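Local coordinates for ZmpA Glycopeptidase (Clostridium perfringens, PDB 6XSX), which is the M60 peptidase module of a larger metalloprotease and probably cleaves the peptide backbone of glycosylated proteins such as mucins, at residues A54-G58 with K116-L120; G87-I91 with I102-P106; A353-L358 with H405-H409; W432-D436 with T489-S494. One frame throughout, in Å; residues are numbered along the deposited sequence.

Contact 1. Residues A54-G58 with K116-L120; sequences AVKSG and KAGVL
Val55 and Leu120 cross at about a right angle on one face of the sheet, with Val55 CG2 lying 3.9 Å from Leu120 CD2. Leu120 puts its CG anti to the carbonyl carbon (chi1 -55°), and from there its two methyls meet the two branches of Val55, CD2 against CG2 and, more loosely, CD1 against CG1. Both residues are buried; Ile61 of strand 60-66 touches the two of them and Phe78 of strand 75-80 touches Val55. Ala54, Lys56, Ala117 and Val119 direct their side chains to the opposite face. There the methyl of Ala117 tucks against the backbone of the partner strand, CB sitting 3.3 Å from Val55 O. These are neighbouring antiparallel strands, 49-56 and 117-123, inside the large mixed sheet of the M60 module, fourth and third from its 88-91 edge. Val55 and Gly118 form the hydrogen-bonded pair: Val55 N gives to Gly118 O at 2.8 Å, and Gly118 N returns a bond to Val55 O at 3.0 Å, both nearly straight. Ala54 CA adds a CH...O contact to the same Gly118 O. Just beyond the last strand pair, Ser57 N still reaches Lys116 O at 3.0 Å, but it approaches from above the carbonyl plane, 42° out of it. The CB atoms of Ser57 and Lys116 lie 3.8 Å apart, while their polar ends go to the loop beyond: Ser57 OG is hydrogen-bonded to Pro103 O and Lys116 NZ forms a salt bridge with Glu104.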
loop_
_atom_site.group_PDB
_atom_site.type_symbol
_atom_site.label_atom_id
_atom_site.label_comp_id
_atom_site.label_asym_id
_atom_site.label_seq_id
_atom_site.Cartn_x
_atom_site.Cartn_y
_atom_site.Cartn_z
ATOM N N ALA A 54 15.803 -23.977 10.195
ATOM C CA ALA A 54 16.504 -23.848 8.929
ATOM C C ALA A 54 16.907 -25.232 8.434
ATOM O O ALA A 54 17.194 -26.115 9.236
ATOM C CB ALA A 54 17.723 -22.973 9.090
ATOM N N VAL A 55 16.943 -25.385 7.106
ATOM C CA VAL A 55 17.386 -26.617 6.474
ATOM C C VAL A 55 18.222 -26.276 5.240
ATOM O O VAL A 55 18.115 -25.176 4.694
ATOM C CB VAL A 55 16.186 -27.517 6.104
ATOM C CG1 VAL A 55 15.564 -28.169 7.334
ATOM C CG2 VAL A 55 15.131 -26.748 5.315
ATOM N N LYS A 56 19.046 -27.247 4.827
ATOM C CA LYS A 56 19.781 -27.233 3.576
ATOM C C LYS A 56 19.026 -28.084 2.562
ATOM O O LYS A 56 18.523 -29.150 2.913
ATOM C CB LYS A 56 21.164 -27.865 3.776
ATOM C CG LYS A 56 22.059 -27.165 4.783
ATOM C CD LYS A 56 23.376 -27.868 5.011
ATOM C CE LYS A 56 24.188 -27.179 6.092
ATOM N NZ LYS A 56 25.570 -27.708 6.169
ATOM N N SER A 57 18.984 -27.624 1.299
ATOM C CA SER A 57 18.441 -28.434 0.221
ATOM C C SER A 57 19.141 -29.792 0.222
ATOM O O SER A 57 20.354 -29.852 0.380
ATOM C CB SER A 57 18.555 -27.732 -1.120
ATOM O OG SER A 57 17.569 -26.696 -1.237
ATOM N N GLY A 58 18.368 -30.873 0.059
ATOM C CA GLY A 58 18.958 -32.199 -0.043
ATOM C C GLY A 58 19.183 -32.874 1.309
ATOM O O GLY A 58 19.591 -34.034 1.352
ATOM N N LYS A 116 21.950 -23.164 -1.328
ATOM C CA LYS A 116 20.705 -23.878 -1.551
ATOM C C LYS A 116 20.187 -24.301 -0.181
ATOM O O LYS A 116 20.591 -25.329 0.363
ATOM C CB LYS A 116 20.916 -25.067 -2.498
ATOM C CG LYS A 116 21.495 -24.727 -3.865
ATOM C CD LYS A 116 20.544 -23.925 -4.738
ATOM C CE LYS A 116 20.902 -23.981 -6.212
ATOM N NZ LYS A 116 20.341 -25.196 -6.857
ATOM N N ALA A 117 19.342 -23.447 0.404
ATOM C CA ALA A 117 18.928 -23.624 1.786
ATOM C C ALA A 117 17.873 -22.575 2.107
ATOM O O ALA A 117 17.732 -21.590 1.376
ATOM C CB ALA A 117 20.131 -23.468 2.692
ATOM N N GLY A 118 17.168 -22.788 3.222
ATOM C CA GLY A 118 16.154 -21.850 3.678
ATOM C C GLY A 118 15.512 -22.315 4.980
ATOM O O GLY A 118 16.153 -22.995 5.776
ATOM N N VAL A 119 14.242 -21.938 5.177
ATOM C CA VAL A 119 13.567 -22.080 6.456
ATOM C C VAL A 119 12.230 -22.802 6.250
ATOM O O VAL A 119 11.749 -22.936 5.120
ATOM C CB VAL A 119 13.366 -20.705 7.127
ATOM C CG1 VAL A 119 14.682 -19.980 7.377
ATOM C CG2 VAL A 119 12.401 -19.831 6.343
ATOM N N LEU A 120 11.646 -23.262 7.369
ATOM C CA LEU A 120 10.373 -23.963 7.379
ATOM C C LEU A 120 9.340 -23.099 8.087
ATOM O O LEU A 120 9.617 -22.550 9.156
ATOM C CB LEU A 120 10.484 -25.324 8.090
ATOM C CG LEU A 120 11.559 -26.295 7.589
ATOM C CD1 LEU A 120 11.562 -27.555 8.438
ATOM C CD2 LEU A 120 11.356 -26.661 6.124
#

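Contact 2. Residues G87-I91 with I102-P106; sequences GDVTI and IPEKP. With MES (2-(N-morpholino)-ethanesulfonic acid), chain B; EDO (1,2-ethanediol), chain D.
Edge strand 88-91, the outermost of the large mixed sheet on this side, is flanked here by the loop that follows strand 96-101, and side chains rather than paired backbones join the two. Pro103 and Lys105 pack against Val89, whose CG2 touches both: it lies 3.9 Å from Pro103 CG and 3.6 Å from Lys105 CE. Val89 runs past each of them in the opposite direction. Two residues along the strand, the end of Ile91, CD1, meets Pro103 CD at 4.1 Å. Lys105 bends at chi2 (-58°) and is otherwise extended beyond it, a shape that carries its methylene chain past Gly87 O, with CE at 3.4 Å, and brings the ammonium to the start of the strand. There NZ donates to Asp88 O at 3.1 Å, from well above the carbonyl plane. The side chain of Asp88 leaves the backbone away from the loop, and its OD1 takes a hydrogen bond from ethanediol O2 at 2.6 Å. A MES molecule, like the diol probably from the crystallisation liquor, bridges the two segments through a single sulfonate oxygen: O3S accepts from Gly87 N at 3.0 Å and, weakly, from Lys105 NZ at 3.3 Å.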
loop_
_atom_site.group_PDB
_atom_site.type_symbol
_atom_site.label_atom_id
_atom_site.label_comp_id
_atom_site.label_asym_id
_atom_site.label_seq_id
_atom_site.Cartn_x
_atom_site.Cartn_y
_atom_site.Cartn_z
ATOM N N GLY A 87 10.280 -18.472 -3.642
ATOM C CA GLY A 87 11.232 -19.483 -3.199
ATOM C C GLY A 87 10.605 -20.660 -2.442
ATOM O O GLY A 87 11.329 -21.527 -1.947
ATOM N N ASP A 88 9.266 -20.710 -2.376
ATOM C CA ASP A 88 8.577 -21.680 -1.535
ATOM C C ASP A 88 8.262 -22.976 -2.285
ATOM O O ASP A 88 8.010 -22.974 -3.490
ATOM C CB ASP A 88 7.289 -21.099 -0.948
ATOM C CG ASP A 88 6.323 -20.622 -2.015
ATOM O OD1 ASP A 88 6.708 -19.725 -2.801
ATOM O OD2 ASP A 88 5.205 -21.165 -2.070
ATOM N N VAL A 89 8.261 -24.083 -1.532
ATOM C CA VAL A 89 7.705 -25.357 -1.965
ATOM C C VAL A 89 6.794 -25.832 -0.837
ATOM O O VAL A 89 7.197 -25.820 0.324
ATOM C CB VAL A 89 8.786 -26.428 -2.244
ATOM C CG1 VAL A 89 8.185 -27.703 -2.831
ATOM C CG2 VAL A 89 9.925 -25.931 -3.122
ATOM N N THR A 90 5.575 -26.251 -1.191
ATOM C CA THR A 90 4.654 -26.840 -0.232
ATOM C C THR A 90 4.964 -28.329 -0.096
ATOM O O THR A 90 5.075 -29.018 -1.103
ATOM C CB THR A 90 3.207 -26.623 -0.685
ATOM O OG1 THR A 90 3.038 -25.210 -0.674
ATOM C CG2 THR A 90 2.196 -27.249 0.249
ATOM N N ILE A 91 5.106 -28.811 1.148
ATOM C CA ILE A 91 5.383 -30.218 1.398
ATOM C C ILE A 91 4.219 -30.822 2.174
ATOM O O ILE A 91 3.927 -30.406 3.292
ATOM C CB ILE A 91 6.737 -30.433 2.110
ATOM C CG1 ILE A 91 7.898 -29.797 1.335
ATOM C CG2 ILE A 91 6.998 -31.914 2.372
ATOM C CD1 ILE A 91 9.108 -29.484 2.198
ATOM N N ILE A 102 14.597 -32.386 1.765
ATOM C CA ILE A 102 14.333 -30.984 1.476
ATOM C C ILE A 102 14.599 -30.733 -0.006
ATOM O O ILE A 102 15.646 -31.104 -0.517
ATOM C CB ILE A 102 15.153 -30.061 2.406
ATOM C CG1 ILE A 102 14.773 -30.283 3.875
ATOM C CG2 ILE A 102 15.000 -28.597 1.991
ATOM C CD1 ILE A 102 13.277 -30.134 4.166
ATOM N N PRO A 103 13.663 -30.120 -0.764
ATOM C CA PRO A 103 13.883 -29.899 -2.193
ATOM C C PRO A 103 14.876 -28.770 -2.479
ATOM O O PRO A 103 15.353 -28.081 -1.569
ATOM C CB PRO A 103 12.476 -29.544 -2.697
ATOM C CG PRO A 103 11.823 -28.869 -1.504
ATOM C CD PRO A 103 12.362 -29.614 -0.299
ATOM N N GLU A 104 15.151 -28.576 -3.773
ATOM C CA GLU A 104 16.159 -27.631 -4.218
ATOM C C GLU A 104 15.597 -26.815 -5.382
ATOM O O GLU A 104 15.087 -27.375 -6.351
ATOM C CB GLU A 104 17.423 -28.394 -4.620
ATOM C CG GLU A 104 18.571 -27.485 -5.018
ATOM C CD GLU A 104 19.839 -28.184 -5.493
ATOM O OE1 GLU A 104 19.837 -29.430 -5.548
ATOM O OE2 GLU A 104 20.829 -27.477 -5.815
ATOM N N LYS A 105 15.691 -25.484 -5.274
ATOM C CA LYS A 105 15.262 -24.600 -6.343
ATOM C C LYS A 105 16.337 -24.576 -7.432
ATOM O O LYS A 105 17.513 -24.779 -7.139
ATOM C CB LYS A 105 14.979 -23.199 -5.788
ATOM C CG LYS A 105 13.708 -23.057 -4.958
ATOM C CD LYS A 105 12.454 -23.454 -5.722
ATOM C CE LYS A 105 11.184 -23.076 -4.994
ATOM N NZ LYS A 105 9.998 -23.108 -5.881
ATOM N N PRO A 106 15.984 -24.325 -8.718
ATOM C CA PRO A 106 16.995 -24.137 -9.765
ATOM C C PRO A 106 17.946 -22.998 -9.400
ATOM O O PRO A 106 17.509 -21.931 -8.968
ATOM C CB PRO A 106 16.178 -23.793 -11.022
ATOM C CG PRO A 106 14.801 -24.377 -10.736
ATOM C CD PRO A 106 14.610 -24.217 -9.236
HETATM O O1 MES B . 2.552 -23.388 -4.654
HETATM C C2 MES B . 2.358 -21.984 -4.779
HETATM C C3 MES B . 3.332 -21.367 -5.755
HETATM N N4 MES B . 4.744 -21.686 -5.364
HETATM C C5 MES B . 4.895 -23.170 -5.203
HETATM C C6 MES B . 3.872 -23.684 -4.219
HETATM C C7 MES B . 5.738 -21.122 -6.342
HETATM C C8 MES B . 7.150 -20.997 -5.793
HETATM S S MES B . 8.095 -19.661 -6.512
HETATM O O1S MES B . 7.900 -19.748 -7.933
HETATM O O2S MES B . 7.564 -18.446 -5.951
HETATM O O3S MES B . 9.468 -19.883 -6.139
HETATM C C1 EDO D . 2.578 -17.801 -3.161
HETATM O O1 EDO D . 1.915 -18.589 -4.121
HETATM C C2 EDO D . 3.852 -18.457 -2.832
HETATM O O2 EDO D . 4.585 -18.785 -4.001
#

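Contact 3. Residues A353-L358 with H405-H409; sequences APLWQL and HFERH
Helix 347-361, kinked at Pro354 and Leu355, whose nitrogens make no bond to the preceding turn, faces the last turn of helix 403-408, with the CA atoms of Pro354 and Phe406 6.5 Å apart. The contact belongs to the helical part of the M60 module, and three rings carry it, His405 and Phe406 from the shorter helix and His409 just past its end. His405 turns its CG anti to the backbone N (chi1 177°), sending the imidazole across to the other helix, where NE2 donates to Pro354 O at 3.0 Å. This bond is nearly straight, and the oxygen lies in the imidazole plane. Within its own helix Pro354 O receives a weak bond from Leu358 N, so the histidine is the stronger of the two donors. Leu358 CD2 rests over one face of the same ring in a CH-pi contact, 4.0 Å from its centroid. Phe406 meets three aliphatic side chains: Leu355 CD2 comes to its edge near CZ, Leu358 CD1 approaches obliquely, and Pro354 CB lies 3.7 Å from CE1. That same Pro354 CB also sits over a face of His409, 3.8 Å from the ring centroid, so the proline is wedged between Phe406 and His409. Helix 383-398 packs against Phe406 and Leu358, and helix 321-331 against Ala353 and His409. Gln357 is gripped at both ends of its amide: NE2 bonds to the carbonyls of Trp432 and Ala434, while OE1 accepts from His409 NE2 at 2.6 Å, the amide plane standing 83° to the ring and the N-H...O angle bent to 139°.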
loop_
_atom_site.group_PDB
_atom_site.type_symbol
_atom_site.label_atom_id
_atom_site.label_comp_id
_atom_site.label_asym_id
_atom_site.label_seq_id
_atom_site.Cartn_x
_atom_site.Cartn_y
_atom_site.Cartn_z
ATOM N N ALA A 353 -5.951 10.788 -9.942
ATOM C CA ALA A 353 -6.052 12.154 -9.436
ATOM C C ALA A 353 -7.464 12.499 -8.945
ATOM O O ALA A 353 -7.612 12.988 -7.824
ATOM C CB ALA A 353 -5.556 13.152 -10.459
ATOM N N PRO A 354 -8.541 12.289 -9.741
ATOM C CA PRO A 354 -9.891 12.664 -9.310
ATOM C C PRO A 354 -10.358 11.999 -8.013
ATOM O O PRO A 354 -11.140 12.579 -7.256
ATOM C CB PRO A 354 -10.785 12.226 -10.487
ATOM C CG PRO A 354 -9.947 11.203 -11.237
ATOM C CD PRO A 354 -8.531 11.718 -11.100
ATOM N N LEU A 355 -9.884 10.768 -7.793
ATOM C CA LEU A 355 -10.247 9.976 -6.627
ATOM C C LEU A 355 -9.447 10.466 -5.423
ATOM O O LEU A 355 -9.978 10.569 -4.320
ATOM C CB LEU A 355 -9.968 8.493 -6.909
ATOM C CG LEU A 355 -10.860 7.856 -7.981
ATOM C CD1 LEU A 355 -10.362 6.465 -8.355
ATOM C CD2 LEU A 355 -12.309 7.792 -7.535
ATOM N N TRP A 356 -8.164 10.758 -5.648
ATOM C CA TRP A 356 -7.307 11.291 -4.602
ATOM C C TRP A 356 -7.863 12.620 -4.081
ATOM O O TRP A 356 -7.880 12.865 -2.872
ATOM C CB TRP A 356 -5.863 11.416 -5.106
ATOM C CG TRP A 356 -4.922 11.967 -4.077
ATOM C CD1 TRP A 356 -4.156 13.091 -4.180
ATOM C CD2 TRP A 356 -4.672 11.431 -2.765
ATOM N NE1 TRP A 356 -3.421 13.271 -3.039
ATOM C CE2 TRP A 356 -3.731 12.281 -2.145
ATOM C CE3 TRP A 356 -5.142 10.317 -2.054
ATOM C CZ2 TRP A 356 -3.257 12.050 -0.852
ATOM C CZ3 TRP A 356 -4.677 10.093 -0.771
ATOM C CH2 TRP A 356 -3.745 10.949 -0.181
ATOM N N GLN A 357 -8.321 13.475 -5.005
ATOM C CA GLN A 357 -8.899 14.768 -4.667
ATOM C C GLN A 357 -10.106 14.608 -3.744
ATOM O O GLN A 357 -10.248 15.363 -2.783
ATOM C CB GLN A 357 -9.320 15.526 -5.927
ATOM C CG GLN A 357 -8.151 16.010 -6.764
ATOM C CD GLN A 357 -8.601 16.871 -7.915
ATOM O OE1 GLN A 357 -9.526 16.524 -8.645
ATOM N NE2 GLN A 357 -7.940 18.009 -8.086
ATOM N N LEU A 358 -10.988 13.649 -4.061
ATOM C CA LEU A 358 -12.157 13.386 -3.231
ATOM C C LEU A 358 -11.726 12.927 -1.840
ATOM O O LEU A 358 -12.407 13.232 -0.867
ATOM C CB LEU A 358 -13.071 12.351 -3.900
ATOM C CG LEU A 358 -13.686 12.775 -5.237
ATOM C CD1 LEU A 358 -14.474 11.636 -5.881
ATOM C CD2 LEU A 358 -14.562 14.016 -5.088
ATOM N N HIS A 405 -17.175 16.753 -11.991
ATOM C CA HIS A 405 -15.860 16.541 -11.394
ATOM C C HIS A 405 -15.012 15.621 -12.277
ATOM O O HIS A 405 -13.877 15.944 -12.628
ATOM C CB HIS A 405 -16.013 15.988 -9.961
ATOM C CG HIS A 405 -14.719 15.661 -9.289
ATOM N ND1 HIS A 405 -13.886 16.635 -8.769
ATOM C CD2 HIS A 405 -14.109 14.478 -9.055
ATOM C CE1 HIS A 405 -12.815 16.062 -8.249
ATOM N NE2 HIS A 405 -12.933 14.738 -8.402
ATOM N N PHE A 406 -15.584 14.469 -12.639
ATOM C CA PHE A 406 -14.856 13.474 -13.405
ATOM C C PHE A 406 -14.693 13.908 -14.863
ATOM O O PHE A 406 -13.622 13.713 -15.442
ATOM C CB PHE A 406 -15.507 12.101 -13.252
ATOM C CG PHE A 406 -15.199 11.392 -11.954
ATOM C CD1 PHE A 406 -14.014 10.685 -11.794
ATOM C CD2 PHE A 406 -16.108 11.402 -10.904
ATOM C CE1 PHE A 406 -13.743 10.019 -10.606
ATOM C CE2 PHE A 406 -15.838 10.734 -9.716
ATOM C CZ PHE A 406 -14.653 10.043 -9.570
ATOM N N GLU A 407 -15.733 14.510 -15.460
ATOM C CA GLU A 407 -15.578 14.927 -16.847
ATOM C C GLU A 407 -14.557 16.064 -16.973
ATOM O O GLU A 407 -13.924 16.200 -18.020
ATOM C CB GLU A 407 -16.905 15.028 -17.611
ATOM C CG GLU A 407 -17.670 16.319 -17.447
ATOM C CD GLU A 407 -19.082 16.311 -18.026
ATOM O OE1 GLU A 407 -19.958 16.960 -17.420
ATOM O OE2 GLU A 407 -19.311 15.662 -19.073
ATOM N N ARG A 408 -14.326 16.825 -15.889
ATOM C CA ARG A 408 -13.333 17.892 -15.948
ATOM C C ARG A 408 -11.915 17.320 -16.011
ATOM O O ARG A 408 -10.999 17.988 -16.474
ATOM C CB ARG A 408 -13.501 18.879 -14.792
ATOM C CG ARG A 408 -14.674 19.831 -14.967
ATOM C CD ARG A 408 -14.615 20.915 -13.913
ATOM N NE ARG A 408 -15.608 21.933 -14.193
ATOM C CZ ARG A 408 -15.356 23.096 -14.788
ATOM N NH1 ARG A 408 -14.124 23.408 -15.174
ATOM N NH2 ARG A 408 -16.351 23.940 -15.000
ATOM N N HIS A 409 -11.742 16.077 -15.547
ATOM C CA HIS A 409 -10.460 15.388 -15.609
ATOM C C HIS A 409 -10.252 14.752 -16.986
ATOM O O HIS A 409 -9.200 14.154 -17.242
ATOM C CB HIS A 409 -10.368 14.345 -14.486
ATOM C CG HIS A 409 -9.997 14.929 -13.165
ATOM N ND1 HIS A 409 -8.684 15.019 -12.744
ATOM C CD2 HIS A 409 -10.750 15.467 -12.179
ATOM C CE1 HIS A 409 -8.647 15.570 -11.547
ATOM N NE2 HIS A 409 -9.902 15.858 -11.178
#

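Contact 4. Residues W432-D436 with T489-S494; sequences WYAND and TIGFTS. With EDO (1,2-ethanediol), chain E.
Two aromatic rings, Tyr433 and Phe492, lie almost flat on one another in an offset stack, their planes only 12° apart and their centroids 4.0 Å apart. Phe492 CD2 sits over the centre of the tyrosine ring, whereas Tyr433 CG lies toward the rim of the phenylalanine, whose face also receives Tyr433 CB in a CH-pi contact. Phe492 extends from its strand toward the loop with CG anti to the backbone N (chi1 179°). Trp432 NE1 lies near the rim of the other tyrosine face, so the ring is held between neighbours. At its far end Tyr433 OH touches Thr489 CG2 at 3.8 Å and is hydrogen-bonded to Glu482 of the adjacent strand. Asn435 brings ND2 to the edge of the Phe492 ring, 4.1 Å from CE1, and against Ser494 CB at 3.8 Å. That amide is fixed at both ends: ND2 donates to Tyr433 O at 3.2 Å, and OD1 accepts from Lys437 N, capping the turn into helix 437-440. On the strand side, Ile490 and Gly491 both face Ile483 in a classic beta bulge. The offset stack joins the loop leading into helix 437-440 to an outer strand of the C-terminal four-stranded antiparallel sheet.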
loop_
_atom_site.group_PDB
_atom_site.type_symbol
_atom_site.label_atom_id
_atom_site.label_comp_id
_atom_site.label_asym_id
_atom_site.label_seq_id
_atom_site.Cartn_x
_atom_site.Cartn_y
_atom_site.Cartn_z
ATOM N N TRP A 432 -12.466 19.853 -7.889
ATOM C CA TRP A 432 -11.354 19.541 -8.778
ATOM C C TRP A 432 -10.158 20.464 -8.548
ATOM O O TRP A 432 -9.127 20.292 -9.192
ATOM C CB TRP A 432 -11.779 19.549 -10.252
ATOM C CG TRP A 432 -12.639 20.726 -10.606
ATOM C CD1 TRP A 432 -12.227 21.922 -11.115
ATOM C CD2 TRP A 432 -14.066 20.828 -10.444
ATOM N NE1 TRP A 432 -13.295 22.759 -11.296
ATOM C CE2 TRP A 432 -14.438 22.118 -10.894
ATOM C CE3 TRP A 432 -15.062 19.963 -9.967
ATOM C CZ2 TRP A 432 -15.765 22.556 -10.882
ATOM C CZ3 TRP A 432 -16.370 20.401 -9.945
ATOM C CH2 TRP A 432 -16.716 21.678 -10.399
ATOM N N TYR A 433 -10.281 21.434 -7.633
ATOM C CA TYR A 433 -9.134 22.261 -7.279
ATOM C C TYR A 433 -8.359 21.657 -6.102
ATOM O O TYR A 433 -7.327 22.199 -5.712
ATOM C CB TYR A 433 -9.544 23.707 -6.971
ATOM C CG TYR A 433 -10.006 24.552 -8.139
ATOM C CD1 TYR A 433 -9.634 24.256 -9.444
ATOM C CD2 TYR A 433 -10.783 25.684 -7.937
ATOM C CE1 TYR A 433 -10.061 25.025 -10.515
ATOM C CE2 TYR A 433 -11.215 26.469 -8.997
ATOM C CZ TYR A 433 -10.850 26.140 -10.292
ATOM O OH TYR A 433 -11.265 26.901 -11.347
ATOM N N ALA A 434 -8.846 20.540 -5.530
ATOM C CA ALA A 434 -8.151 19.914 -4.412
ATOM C C ALA A 434 -6.721 19.568 -4.820
ATOM O O ALA A 434 -6.485 19.139 -5.950
ATOM C CB ALA A 434 -8.876 18.671 -3.936
ATOM N N ASN A 435 -5.788 19.764 -3.881
ATOM C CA ASN A 435 -4.384 19.423 -4.072
ATOM C C ASN A 435 -3.719 19.241 -2.707
ATOM O O ASN A 435 -4.314 19.548 -1.676
ATOM C CB ASN A 435 -3.673 20.428 -4.988
ATOM C CG ASN A 435 -3.487 21.784 -4.346
ATOM O OD1 ASN A 435 -2.592 21.955 -3.525
ATOM N ND2 ASN A 435 -4.326 22.750 -4.700
ATOM N N ASP A 436 -2.479 18.737 -2.721
ATOM C CA ASP A 436 -1.740 18.340 -1.535
ATOM C C ASP A 436 -1.560 19.479 -0.532
ATOM O O ASP A 436 -1.350 19.197 0.647
ATOM C CB ASP A 436 -0.410 17.658 -1.888
ATOM C CG ASP A 436 -0.580 16.329 -2.608
ATOM O OD1 ASP A 436 -1.666 15.749 -2.526
ATOM O OD2 ASP A 436 0.365 15.900 -3.267
ATOM N N THR A 489 -12.888 31.416 -17.090
ATOM C CA THR A 489 -11.842 30.807 -16.281
ATOM C C THR A 489 -10.722 30.326 -17.200
ATOM O O THR A 489 -10.977 29.565 -18.132
ATOM C CB THR A 489 -12.392 29.620 -15.478
ATOM O OG1 THR A 489 -13.599 30.030 -14.836
ATOM C CG2 THR A 489 -11.427 29.095 -14.438
ATOM N N ILE A 490 -9.482 30.765 -16.946
ATOM C CA ILE A 490 -8.400 30.403 -17.851
ATOM C C ILE A 490 -7.340 29.566 -17.138
ATOM O O ILE A 490 -6.448 29.047 -17.799
ATOM C CB ILE A 490 -7.779 31.628 -18.552
ATOM C CG1 ILE A 490 -7.262 32.657 -17.543
ATOM C CG2 ILE A 490 -8.753 32.234 -19.554
ATOM C CD1 ILE A 490 -6.193 33.570 -18.101
ATOM N N GLY A 491 -7.419 29.456 -15.804
ATOM C CA GLY A 491 -6.432 28.657 -15.093
ATOM C C GLY A 491 -6.710 28.539 -13.595
ATOM O O GLY A 491 -7.576 29.220 -13.040
ATOM N N PHE A 492 -5.947 27.645 -12.964
ATOM C CA PHE A 492 -5.830 27.542 -11.522
ATOM C C PHE A 492 -4.446 27.002 -11.203
ATOM O O PHE A 492 -4.034 25.983 -11.755
ATOM C CB PHE A 492 -6.861 26.576 -10.932
ATOM C CG PHE A 492 -6.773 26.416 -9.433
ATOM C CD1 PHE A 492 -5.875 25.525 -8.860
ATOM C CD2 PHE A 492 -7.597 27.150 -8.591
ATOM C CE1 PHE A 492 -5.798 25.371 -7.481
ATOM C CE2 PHE A 492 -7.523 26.997 -7.212
ATOM C CZ PHE A 492 -6.627 26.106 -6.659
ATOM N N THR A 493 -3.752 27.684 -10.288
ATOM C CA THR A 493 -2.438 27.235 -9.880
ATOM C C THR A 493 -2.389 27.181 -8.362
ATOM O O THR A 493 -2.992 28.022 -7.686
ATOM C CB THR A 493 -1.335 28.147 -10.430
ATOM O OG1 THR A 493 -0.104 27.575 -9.987
ATOM C CG2 THR A 493 -1.450 29.576 -9.946
ATOM N N SER A 494 -1.660 26.185 -7.852
ATOM C CA SER A 494 -1.407 26.067 -6.428
ATOM C C SER A 494 -0.156 26.866 -6.054
ATOM O O SER A 494 0.252 26.867 -4.897
ATOM C CB SER A 494 -1.311 24.615 -6.007
ATOM O OG SER A 494 -0.114 24.012 -6.485
HETATM C C1 EDO E . -0.984 29.417 -3.618
HETATM O O1 EDO E . -1.047 28.263 -2.796
HETATM C C2 EDO E . 0.282 30.183 -3.506
HETATM O O2 EDO E . 1.005 29.885 -2.342
#

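The four contacts fall into two pairs at opposite sides of the elongated chain. Contacts 1 and 2 have centres about 9 Å apart, reach the same mixed sheet and touch each other; contact 2 is nested in the chain between the segments of contact 1. Contacts 3 and 4 follow in series, centres about 12 Å apart, and Gln357 of helix 347-361 links them. Contact 4 thus ties the helices to the C-terminal sheet. Roughly 47 to 57 Å separates centres of the two pairs, so the pairs belong to separate parts of the chain, the N-terminal sheet region on one side and the helical and C-terminal regions on the other.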